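Local atomic coordinates of probable acetyltransferases (Chromobacterium violaceum, PDB entry 3PZJ), a protein that probably transfers acetyl groups from acetyl-CoA, perhaps to the N-terminal serine or alanine of a protein substrate, as a member of the GNAT family. Residues A[67-72]-A[79-84]. Numbering follows the deposited sequence.
Sequences LPYGPF and ITWLAL. With EDO (1,2-ethanediol), chain D.
Trp81 reaches out from helix 75-87 and lays one face of its indole against both Tyr69 and Phe72, the two aromatic side chains of the loop 67-72. CG of Trp81 lies anti to the backbone N (chi1 177°), which carries the rings away from the helix and over to the loop. Its CZ2 sits above the centre of the Tyr69 ring, 3.6 Å from Tyr69 CD1, yet the two planes are tilted by 32°, too far from parallel for a true stack. Phe72 meets the other part of the indole: its CZ lies over the same face, offset toward the rim by CG, CD2 and CE3, 3.7 Å from Trp81 CD2, while its CE1 presses on Trp81 CB at 3.4 Å. Here the side chains as a whole cross at about a right angle while the ring planes meet obliquely, and no hydrogen bond joins the two segments.

Tyr69 has CG between its backbone N and carbonyl carbon (chi1 39°), which sets the ring against the indole face with its hydroxyl pointing past it. That OH hydrogen-bonds Asn126 ND2 and also lies 2.3 Å from O1 of a bound ethanediol, a distance so short that its detail is doubtful. Gly70 CA rests over a face of Phe72, and Trp64 and, from helix 75-87 itself, Phe78 each pair edge-to-face with that same ring. Lys189 NZ donates hydrogen bonds to the carbonyl oxygens of Leu67 and Tyr69. Tyr69, Phe72 and Trp81 thus form a surface aromatic cluster, packing the loop after helix 46-58 against helix 75-87 within the GNAT acetyltransferase fold.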
ATOM      1  N   LEU A  67     -15.894   3.482  -8.416  1.00 31.79           N
ATOM      2  CA  LEU A  67     -15.080   4.188  -7.427  1.00 30.70           C
ATOM      3  C   LEU A  67     -15.504   3.851  -6.025  1.00 31.28           C
ATOM      4  O   LEU A  67     -16.697   3.550  -5.804  1.00 29.90           O
ATOM      5  CB  LEU A  67     -15.261   5.664  -7.651  1.00 31.50           C
ATOM      6  CG  LEU A  67     -14.315   6.356  -8.620  1.00 36.01           C
ATOM      7  CD1 LEU A  67     -13.629   5.474  -9.665  1.00 35.10           C
ATOM      8  CD2 LEU A  67     -14.962   7.567  -9.250  1.00 34.58           C
ATOM      9  N   PRO A  68     -14.590   3.997  -5.038  1.00 29.29           N
ATOM     10  CA  PRO A  68     -14.992   3.616  -3.690  1.00 30.98           C
ATOM     11  C   PRO A  68     -15.771   4.667  -2.910  1.00 31.82           C
ATOM     12  O   PRO A  68     -15.946   4.538  -1.713  1.00 33.11           O
ATOM     13  CB  PRO A  68     -13.654   3.234  -3.006  1.00 32.04           C
ATOM     14  CG  PRO A  68     -12.626   3.811  -3.822  1.00 32.76           C
ATOM     15  CD  PRO A  68     -13.158   4.270  -5.139  1.00 29.77           C
ATOM     16  N   TYR A  69     -16.251   5.713  -3.586  1.00 29.77           N
ATOM     17  CA  TYR A  69     -16.996   6.762  -2.947  1.00 29.47           C
ATOM     18  C   TYR A  69     -18.003   7.280  -3.932  1.00 28.51           C
ATOM     19  O   TYR A  69     -17.937   7.001  -5.114  1.00 28.13           O
ATOM     20  CB  TYR A  69     -16.089   7.935  -2.547  1.00 28.40           C
ATOM     21  CG  TYR A  69     -15.025   8.261  -3.565  1.00 27.96           C
ATOM     22  CD1 TYR A  69     -15.229   9.184  -4.580  1.00 29.78           C
ATOM     23  CD2 TYR A  69     -13.777   7.653  -3.485  1.00 33.28           C
ATOM     24  CE1 TYR A  69     -14.236   9.415  -5.548  1.00 30.05           C
ATOM     25  CE2 TYR A  69     -12.781   7.911  -4.414  1.00 31.10           C
ATOM     26  CZ  TYR A  69     -13.005   8.802  -5.413  1.00 32.44           C
ATOM     27  OH  TYR A  69     -11.988   9.019  -6.317  1.00 36.62           O
ATOM     28  N   GLY A  70     -18.866   8.140  -3.444  1.00 30.24           N
ATOM     29  CA  GLY A  70     -19.930   8.673  -4.256  1.00 30.18           C
ATOM     30  C   GLY A  70     -21.065   7.660  -4.481  1.00 31.91           C
ATOM     31  O   GLY A  70     -20.956   6.470  -4.208  1.00 32.91           O
ATOM     32  N   PRO A  71     -22.198   8.136  -4.939  1.00 32.51           N
ATOM     33  CA  PRO A  71     -22.549   9.539  -5.090  1.00 31.89           C
ATOM     34  C   PRO A  71     -22.763  10.203  -3.745  1.00 31.01           C
ATOM     35  O   PRO A  71     -22.776   9.547  -2.704  1.00 30.84           O
ATOM     36  CB  PRO A  71     -23.820   9.492  -5.946  1.00 32.42           C
ATOM     37  CG  PRO A  71     -24.359   8.089  -5.788  1.00 36.13           C
ATOM     38  CD  PRO A  71     -23.264   7.196  -5.388  1.00 34.08           C
ATOM     39  N   PHE A  72     -22.839  11.517  -3.780  1.00 31.48           N
ATOM     40  CA  PHE A  72     -22.950  12.333  -2.574  1.00 31.35           C
ATOM     41  C   PHE A  72     -24.376  12.908  -2.462  1.00 33.80           C
ATOM     42  O   PHE A  72     -24.928  13.407  -3.432  1.00 33.06           O
ATOM     43  CB  PHE A  72     -21.857  13.377  -2.601  1.00 30.00           C
ATOM     44  CG  PHE A  72     -20.485  12.786  -2.577  1.00 29.45           C
ATOM     45  CD1 PHE A  72     -19.890  12.410  -1.367  1.00 30.93           C
ATOM     46  CD2 PHE A  72     -19.804  12.526  -3.755  1.00 31.65           C
ATOM     47  CE1 PHE A  72     -18.581  11.841  -1.350  1.00 25.64           C
ATOM     48  CE2 PHE A  72     -18.549  11.920  -3.751  1.00 27.92           C
ATOM     49  CZ  PHE A  72     -17.939  11.610  -2.542  1.00 27.65           C
ATOM     50  N   ILE A  79     -18.239  17.977   0.466  1.00 24.19           N
ATOM     51  CA  ILE A  79     -17.225  18.799   1.075  1.00 23.89           C
ATOM     52  C   ILE A  79     -16.624  18.070   2.246  1.00 23.55           C
ATOM     53  O   ILE A  79     -15.410  18.068   2.429  1.00 24.10           O
ATOM     54  CB  ILE A  79     -17.813  20.129   1.466  1.00 25.51           C
ATOM     55  CG1 ILE A  79     -18.014  20.944   0.185  1.00 30.55           C
ATOM     56  CG2 ILE A  79     -16.915  20.903   2.428  1.00 28.92           C
ATOM     57  CD1 ILE A  79     -18.644  22.199   0.413  1.00 37.82           C
ATOM     58  N   THR A  80     -17.446  17.362   2.983  1.00 23.82           N
ATOM     59  CA  THR A  80     -16.967  16.590   4.121  1.00 23.77           C
ATOM     60  C   THR A  80     -15.971  15.501   3.656  1.00 23.01           C
ATOM     61  O   THR A  80     -14.841  15.440   4.157  1.00 22.27           O
ATOM     62  CB  THR A  80     -18.090  15.941   4.930  1.00 23.20           C
ATOM     63  OG1 THR A  80     -18.940  16.953   5.509  1.00 25.72           O
ATOM     64  CG2 THR A  80     -17.511  15.103   6.060  1.00 25.52           C
ATOM     65  N   TRP A  81     -16.372  14.733   2.638  1.00 22.83           N
ATOM     66  CA  TRP A  81     -15.498  13.721   1.988  1.00 23.63           C
ATOM     67  C   TRP A  81     -14.199  14.320   1.509  1.00 22.83           C
ATOM     68  O   TRP A  81     -13.109  13.767   1.745  1.00 23.00           O
ATOM     69  CB  TRP A  81     -16.247  12.974   0.837  1.00 23.33           C
ATOM     70  CG  TRP A  81     -15.364  12.041   0.170  1.00 25.96           C
ATOM     71  CD1 TRP A  81     -14.962  10.805   0.606  1.00 26.44           C
ATOM     72  CD2 TRP A  81     -14.684  12.283  -1.020  1.00 26.44           C
ATOM     73  NE1 TRP A  81     -14.093  10.253  -0.305  1.00 25.21           N
ATOM     74  CE2 TRP A  81     -13.879  11.155  -1.287  1.00 26.85           C
ATOM     75  CE3 TRP A  81     -14.648  13.367  -1.897  1.00 31.59           C
ATOM     76  CZ2 TRP A  81     -13.107  11.053  -2.422  1.00 31.10           C
ATOM     77  CZ3 TRP A  81     -13.842  13.277  -3.018  1.00 34.27           C
ATOM     78  CH2 TRP A  81     -13.082  12.114  -3.268  1.00 31.73           C
ATOM     79  N   LEU A  82     -14.256  15.479   0.844  1.00 25.03           N
ATOM     80  CA  LEU A  82     -13.071  16.090   0.286  1.00 25.34           C
ATOM     81  C   LEU A  82     -12.143  16.446   1.342  1.00 26.25           C
ATOM     82  O   LEU A  82     -10.966  16.120   1.248  1.00 27.39           O
ATOM     83  CB  LEU A  82     -13.329  17.442  -0.462  1.00 26.38           C
ATOM     84  CG  LEU A  82     -13.598  17.429  -1.945  1.00 29.91           C
ATOM     85  CD1 LEU A  82     -13.876  18.839  -2.372  1.00 28.66           C
ATOM     86  CD2 LEU A  82     -12.471  16.755  -2.836  1.00 27.76           C
ATOM     87  N   ALA A  83     -12.665  17.137   2.363  1.00 24.82           N
ATOM     88  CA  ALA A  83     -11.881  17.596   3.487  1.00 25.57           C
ATOM     89  C   ALA A  83     -11.212  16.457   4.209  1.00 24.99           C
ATOM     90  O   ALA A  83     -10.045  16.572   4.452  1.00 24.55           O
ATOM     91  CB  ALA A  83     -12.740  18.387   4.455  1.00 27.09           C
ATOM     92  N   LEU A  84     -11.921  15.383   4.566  1.00 23.95           N
ATOM     93  CA  LEU A  84     -11.302  14.215   5.212  1.00 24.85           C
ATOM     94  C   LEU A  84     -10.299  13.487   4.279  1.00 25.43           C
ATOM     95  O   LEU A  84      -9.277  12.924   4.746  1.00 26.36           O
ATOM     96  CB  LEU A  84     -12.369  13.216   5.685  1.00 23.78           C
ATOM     97  CG  LEU A  84     -13.371  13.714   6.719  1.00 29.51           C
ATOM     98  CD1 LEU A  84     -14.471  12.709   7.045  1.00 32.78           C
ATOM     99  CD2 LEU A  84     -12.602  14.121   7.988  1.00 30.77           C
TER
HETATM  100  C1  EDO D 207      -9.687   6.937  -6.249  1.00 46.39           C
HETATM  101  O1  EDO D 207     -10.623   7.371  -7.205  1.00 45.19           O
HETATM  102  C2  EDO D 207      -8.554   6.244  -6.964  1.00 45.51           C
HETATM  103  O2  EDO D 207      -7.394   6.594  -6.260  1.00 48.44           O